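Local coordinates for protein aminoglycoside Nucleotidyltransferase (2")-Ia (Pseudomonas aeruginosa, PDB 5CFT) that confers aminoglycoside resistance by adenylating the 2''-hydroxyl group of gentamicin, tobramycin, kanamycin and related antibiotics with a nucleoside triphosphate, at residues H50-L55 with L92-P97. Residues are numbered along the deposited sequence; the frame is centred on the assembly and turned at random.
Sequences HDDIDL and LLDCEP. With MN (manganese (II) ion), chain C; MN (manganese (II) ion), chain B; APC (diphosphomethylphosphonic acid adenosyl ester), chain D; 51G (gentamicin C1), chain E.
D54 and D94 stand side by side on parallel strands, their carboxylate planes turned 59° apart, and show how a two-metal nucleotidyl-transfer site is built on one face of a sheet. Four backbone hydrogen bonds form a parallel ladder: I53 N to L92 O, D94 N to I53 O, L55 N to D94 O and E96 N to L55 O. The tight side is the apolar face: L93 CD2 lies 3.7 Å from I53 CB, L93 CD1 reaches L55 CD1 at 4.1 Å, and helix 11-26 packs over I53 and L93. The looser end is the partly exposed L92, where a water bridges L92 N and D51 O.

On the aspartate face, D52 and D54 each bridge both manganese ions. D52 OD1 and D54 OD2 bind one at 2.1 Å, with a water and O2A, O2B and O2G of the nucleotide analogue. The other takes D52 OD2, D54 OD1 and D94 OD2. D94 swings CG opposite its backbone N (chi1 179°), bringing OD2 to this ion at 2.3 Å, while Y82 OH is hydrogen-bonded to OD1. At one end H50 ND1 and D51 N hold gamma-phosphate O3G and O1G; at the other E96 receives gentamicin N2 on OE1 (2.7 Å) and N4 on OE2.

Gentamicin O6 binds the ion of D94, 3.2 Å from PA and nearly in line with PA–C3A, and O2A bridges both ions, consistent with metal-assisted attack of that hydroxyl on the alpha-phosphorus.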
ATOM      1  N   HIS A  50     -12.639   3.469  -2.946  1.00 12.75           N
ATOM      2  CA  HIS A  50     -11.713   2.569  -2.296  1.00 11.64           C
ATOM      3  C   HIS A  50     -12.298   2.097  -0.974  1.00 12.16           C
ATOM      4  O   HIS A  50     -12.751   2.904  -0.166  1.00 12.87           O
ATOM      5  CB  HIS A  50     -10.403   3.284  -2.048  1.00 10.96           C
ATOM      6  CG  HIS A  50      -9.705   3.654  -3.327  1.00 10.76           C
ATOM      7  ND1 HIS A  50      -9.173   2.689  -4.140  1.00 12.84           N
ATOM      8  CD2 HIS A  50      -9.575   4.832  -3.997  1.00 10.26           C
ATOM      9  CE1 HIS A  50      -8.685   3.248  -5.226  1.00 12.92           C
ATOM     10  NE2 HIS A  50      -8.907   4.545  -5.161  1.00 11.46           N
ATOM     11  N   ASP A  51     -12.220   0.801  -0.734  1.00 11.98           N
ATOM     12  CA  ASP A  51     -12.845   0.232   0.460  1.00 12.48           C
ATOM     13  C   ASP A  51     -12.056   0.466   1.729  1.00 13.13           C
ATOM     14  O   ASP A  51     -12.630   0.512   2.822  1.00 14.60           O
ATOM     15  CB  ASP A  51     -13.104  -1.251   0.260  1.00 17.67           C
ATOM     16  CG  ASP A  51     -14.292  -1.512  -0.669  1.00 22.14           C
ATOM     17  OD1 ASP A  51     -15.025  -0.570  -1.035  1.00 23.73           O
ATOM     18  OD2 ASP A  51     -14.525  -2.695  -0.987  1.00 27.58           O
ATOM     19  N   ASP A  52     -10.756   0.635   1.600  1.00 10.29           N
ATOM     20  CA  ASP A  52      -9.876   0.914   2.746  1.00  9.48           C
ATOM     21  C   ASP A  52      -8.668   1.715   2.333  1.00 10.22           C
ATOM     22  O   ASP A  52      -8.539   2.116   1.169  1.00  8.71           O
ATOM     23  CB  ASP A  52      -9.456  -0.394   3.472  1.00  7.99           C
ATOM     24  CG  ASP A  52      -8.622  -1.288   2.662  1.00  9.76           C
ATOM     25  OD1 ASP A  52      -8.022  -0.840   1.697  1.00  8.91           O
ATOM     26  OD2 ASP A  52      -8.502  -2.506   3.052  1.00 14.04           O
ATOM     27  N   ILE A  53      -7.792   2.014   3.294  1.00  7.26           N
ATOM     28  CA  ILE A  53      -6.520   2.653   3.070  1.00  6.72           C
ATOM     29  C   ILE A  53      -5.453   1.667   3.502  1.00  7.18           C
ATOM     30  O   ILE A  53      -5.434   1.275   4.676  1.00  8.60           O
ATOM     31  CB  ILE A  53      -6.426   3.915   3.875  1.00  8.04           C
ATOM     32  CG1 ILE A  53      -7.479   4.971   3.446  1.00  9.36           C
ATOM     33  CG2 ILE A  53      -5.072   4.567   3.712  1.00  9.06           C
ATOM     34  CD1 ILE A  53      -7.724   6.076   4.504  1.00 10.16           C
ATOM     35  N   ASP A  54      -4.636   1.198   2.579  1.00  7.85           N
ATOM     36  CA  ASP A  54      -3.517   0.311   2.836  1.00  6.14           C
ATOM     37  C   ASP A  54      -2.278   1.132   3.120  1.00  6.33           C
ATOM     38  O   ASP A  54      -1.927   2.025   2.350  1.00  7.83           O
ATOM     39  CB  ASP A  54      -3.309  -0.605   1.635  1.00  6.10           C
ATOM     40  CG  ASP A  54      -4.524  -1.424   1.302  1.00  9.30           C
ATOM     41  OD1 ASP A  54      -4.859  -2.370   2.070  1.00 11.16           O
ATOM     42  OD2 ASP A  54      -5.198  -1.146   0.268  1.00  8.81           O
ATOM     43  N   LEU A  55      -1.594   0.815   4.217  1.00  6.94           N
ATOM     44  CA  LEU A  55      -0.419   1.546   4.666  1.00  6.63           C
ATOM     45  C   LEU A  55       0.700   0.563   4.967  1.00  7.99           C
ATOM     46  O   LEU A  55       0.474  -0.500   5.593  1.00  8.79           O
ATOM     47  CB  LEU A  55      -0.717   2.329   5.931  1.00  8.93           C
ATOM     48  CG  LEU A  55      -1.710   3.463   5.813  1.00  9.38           C
ATOM     49  CD1 LEU A  55      -1.939   4.051   7.211  1.00 13.15           C
ATOM     50  CD2 LEU A  55      -1.223   4.509   4.842  1.00 11.14           C
ATOM     51  N   LEU A  92     -11.337   2.183   7.393  1.00 10.60           N
ATOM     52  CA  LEU A  92     -10.422   1.126   7.726  1.00 10.92           C
ATOM     53  C   LEU A  92      -9.021   1.353   7.211  1.00 10.27           C
ATOM     54  O   LEU A  92      -8.857   1.720   6.049  1.00 11.94           O
ATOM     55  CB  LEU A  92     -10.920  -0.172   7.134  1.00 13.77           C
ATOM     56  CG  LEU A  92     -10.318  -1.422   7.655  1.00 20.53           C
ATOM     57  CD1 LEU A  92     -10.856  -1.570   9.068  1.00 26.86           C
ATOM     58  CD2 LEU A  92     -10.834  -2.539   6.735  1.00 22.59           C
ATOM     59  N   LEU A  93      -8.014   1.148   8.071  1.00 10.17           N
ATOM     60  CA  LEU A  93      -6.623   1.212   7.713  1.00  9.51           C
ATOM     61  C   LEU A  93      -6.058  -0.185   7.798  1.00 10.07           C
ATOM     62  O   LEU A  93      -6.110  -0.790   8.872  1.00 14.30           O
ATOM     63  CB  LEU A  93      -5.819   2.107   8.634  1.00 11.04           C
ATOM     64  CG  LEU A  93      -6.241   3.527   8.790  1.00 13.80           C
ATOM     65  CD1 LEU A  93      -5.208   4.215   9.744  1.00 12.42           C
ATOM     66  CD2 LEU A  93      -6.416   4.287   7.530  1.00 18.70           C
ATOM     67  N   ASP A  94      -5.462  -0.667   6.720  1.00  7.35           N
ATOM     68  CA  ASP A  94      -4.928  -2.019   6.636  1.00  7.50           C
ATOM     69  C   ASP A  94      -3.423  -1.887   6.615  1.00  8.12           C
ATOM     70  O   ASP A  94      -2.863  -1.424   5.603  1.00  8.46           O
ATOM     71  CB  ASP A  94      -5.493  -2.675   5.383  1.00  9.19           C
ATOM     72  CG  ASP A  94      -5.015  -4.049   5.143  1.00 11.65           C
ATOM     73  OD1 ASP A  94      -4.249  -4.612   5.927  1.00 13.03           O
ATOM     74  OD2 ASP A  94      -5.492  -4.640   4.148  1.00 10.60           O
ATOM     75  N   CYS A  95      -2.787  -2.187   7.723  1.00  8.82           N
ATOM     76  CA  CYS A  95      -1.384  -1.763   7.977  1.00  7.85           C
ATOM     77  C   CYS A  95      -0.411  -2.924   8.026  1.00  8.71           C
ATOM     78  O   CYS A  95      -0.609  -3.888   8.778  1.00 10.14           O
ATOM     79  CB  CYS A  95      -1.315  -0.985   9.322  1.00  9.05           C
ATOM     80  SG  CYS A  95      -2.410   0.424   9.380  1.00 10.59           S
ATOM     81  N   GLU A  96       0.659  -2.857   7.239  1.00  8.39           N
ATOM     82  CA  GLU A  96       1.650  -3.899   7.193  1.00  9.04           C
ATOM     83  C   GLU A  96       3.036  -3.314   7.464  1.00  8.36           C
ATOM     84  O   GLU A  96       3.379  -2.236   6.943  1.00  8.66           O
ATOM     85  CB  GLU A  96       1.616  -4.570   5.803  1.00 10.52           C
ATOM     86  CG  GLU A  96       2.580  -5.636   5.672  1.00 14.11           C
ATOM     87  CD  GLU A  96       2.484  -6.416   4.382  1.00 16.19           C
ATOM     88  OE1 GLU A  96       2.386  -5.813   3.341  1.00 13.80           O
ATOM     89  OE2 GLU A  96       2.581  -7.672   4.450  1.00 20.88           O
ATOM     90  N   PRO A  97       3.881  -4.035   8.191  1.00  9.06           N
ATOM     91  CA  PRO A  97       5.234  -3.557   8.444  1.00  9.68           C
ATOM     92  C   PRO A  97       6.143  -3.750   7.241  1.00  8.40           C
ATOM     93  O   PRO A  97       6.007  -4.703   6.448  1.00 10.98           O
ATOM     94  CB  PRO A  97       5.690  -4.418   9.605  1.00 10.46           C
ATOM     95  CG  PRO A  97       4.939  -5.724   9.361  1.00 11.63           C
ATOM     96  CD  PRO A  97       3.578  -5.234   8.977  1.00  9.77           C
TER
HETATM   97 MN    MN C 202      -6.646  -3.730   2.357  0.60 15.67          MN
HETATM   98 MN    MN B 201      -7.221  -1.452  -0.155  1.00 10.35          MN
HETATM   99  PG  APC D 203      -9.560  -0.847  -2.446  1.00 13.42           P
HETATM  100  O1G APC D 203     -11.085  -0.881  -2.805  1.00 14.95           O
HETATM  101  O2G APC D 203      -9.325  -1.347  -1.037  1.00 12.46           O
HETATM  102  O3G APC D 203      -8.897   0.379  -2.779  1.00 11.61           O
HETATM  103  PB  APC D 203      -7.602  -2.763  -3.121  1.00 13.11           P
HETATM  104  O1B APC D 203      -6.926  -3.154  -4.461  1.00 18.41           O
HETATM  105  O2B APC D 203      -6.712  -1.949  -2.213  1.00 11.38           O
HETATM  106  O3B APC D 203      -8.854  -1.901  -3.447  1.00 13.60           O
HETATM  107  PA  APC D 203      -7.619  -4.771  -0.820  1.00 13.47           P
HETATM  108  O1A APC D 203      -8.436  -5.842  -0.147  1.00 17.43           O
HETATM  109  O2A APC D 203      -7.307  -3.598   0.117  1.00 12.62           O
HETATM  110  C3A APC D 203      -8.331  -4.171  -2.321  1.00 13.61           C
HETATM  111  O5' APC D 203      -6.252  -5.499  -1.096  1.00 23.17           O
HETATM  112  C5' APC D 203      -4.944  -4.880  -1.100  1.00 22.88           C
HETATM  113  C4' APC D 203      -4.133  -5.738  -2.034  1.00 16.39           C
HETATM  114  O4' APC D 203      -4.087  -7.084  -1.507  1.00 15.47           O
HETATM  115  C3' APC D 203      -4.789  -5.843  -3.384  1.00 18.91           C
HETATM  116  O3' APC D 203      -4.259  -4.759  -4.151  1.00 21.98           O
HETATM  117  C2' APC D 203      -4.406  -7.241  -3.850  1.00 21.87           C
HETATM  118  O2' APC D 203      -3.096  -7.083  -4.392  1.00 26.64           O
HETATM  119  C1' APC D 203      -4.362  -8.030  -2.534  1.00 18.39           C
HETATM  120  N9  APC D 203      -5.558  -8.833  -2.187  1.00 17.46           N
HETATM  121  C8  APC D 203      -6.882  -8.490  -2.231  1.00 22.56           C
HETATM  122  N7  APC D 203      -7.693  -9.373  -1.682  1.00 21.99           N
HETATM  123  C5  APC D 203      -6.834 -10.381  -1.278  1.00 20.52           C
HETATM  124  C6  APC D 203      -7.074 -11.661  -0.723  1.00 27.81           C
HETATM  125  N6  APC D 203      -8.288 -12.117  -0.390  1.00 34.49           N
HETATM  126  N1  APC D 203      -6.013 -12.473  -0.534  1.00 29.68           N
HETATM  127  C2  APC D 203      -4.799 -12.031  -0.861  1.00 26.21           C
HETATM  128  N3  APC D 203      -4.451 -10.852  -1.380  1.00 21.81           N
HETATM  129  C4  APC D 203      -5.518 -10.071  -1.576  1.00 17.31           C
HETATM  130  O6  51G E 204      -6.902  -6.034   2.064  1.00 17.56           O
HETATM  131  C14 51G E 204      -6.876  -7.455   2.217  1.00 14.57           C
HETATM  132  C15 51G E 204      -7.089  -7.838   3.680  1.00 21.76           C
HETATM  133  N   51G E 204      -8.366  -7.336   4.191  1.00 23.11           N
HETATM  134  C19 51G E 204      -8.235  -6.642   5.473  1.00 24.51           C
HETATM  135  C16 51G E 204      -7.078  -9.357   3.808  1.00 25.82           C
HETATM  136  C18 51G E 204      -7.174  -9.793   5.264  1.00 33.13           C
HETATM  137  O5  51G E 204      -8.265  -9.803   3.130  1.00 25.07           O
HETATM  138  C17 51G E 204      -5.809  -9.919   3.172  1.00 19.70           C
HETATM  139  O4  51G E 204      -5.595  -9.433   1.849  1.00 18.10           O
HETATM  140  C13 51G E 204      -5.555  -8.022   1.708  1.00 13.26           C
HETATM  141  O3  51G E 204      -4.487  -7.556   2.487  1.00 14.09           O
HETATM  142  C11 51G E 204      -3.165  -7.488   1.905  1.00 12.60           C
HETATM  143  C10 51G E 204      -2.397  -6.380   2.633  1.00 10.44           C
HETATM  144  N1  51G E 204      -3.055  -5.059   2.570  1.00 11.31           N
HETATM  145  C9  51G E 204      -0.969  -6.299   2.084  1.00  9.87           C
HETATM  146  C8  51G E 204      -0.230  -7.631   2.250  1.00  8.71           C
HETATM  147  N2  51G E 204       1.147  -7.512   1.716  1.00 11.49           N
HETATM  148  C12 51G E 204      -2.446  -8.820   2.086  1.00 14.25           C
HETATM  149  O2  51G E 204      -3.083  -9.845   1.310  1.00 16.64           O
HETATM  150  C7  51G E 204      -1.004  -8.761   1.606  1.00 13.04           C
HETATM  151  O1  51G E 204      -0.370  -9.984   2.027  1.00 13.43           O
HETATM  152  C6  51G E 204       0.487 -10.638   1.114  1.00 12.69           C
HETATM  153  C5  51G E 204       0.070 -12.106   0.963  1.00 15.09           C
HETATM  154  N3  51G E 204      -1.349 -12.217   0.625  1.00 16.45           N
HETATM  155  C4  51G E 204       0.324 -12.784   2.300  1.00 18.18           C
HETATM  156  C3  51G E 204       1.794 -12.632   2.632  1.00 18.44           C
HETATM  157  O   51G E 204       1.848 -10.508   1.462  1.00 13.24           O
HETATM  158  C2  51G E 204       2.197 -11.174   2.702  1.00 19.09           C
HETATM  159  C1  51G E 204       3.669 -10.943   2.904  1.00 21.01           C
HETATM  160  C   51G E 204       4.483 -11.669   1.849  1.00 26.25           C
HETATM  161  N4  51G E 204       3.996  -9.511   2.896  1.00 20.22           N
HETATM  162  C20 51G E 204       5.333  -9.235   3.383  1.00 27.78           C
HETATM  163  O   HOH W   1     -12.828   2.151   4.859  1.00 22.41           O
HETATM  164  O   HOH W   2      -7.241   0.738  -0.797  1.00  9.92           O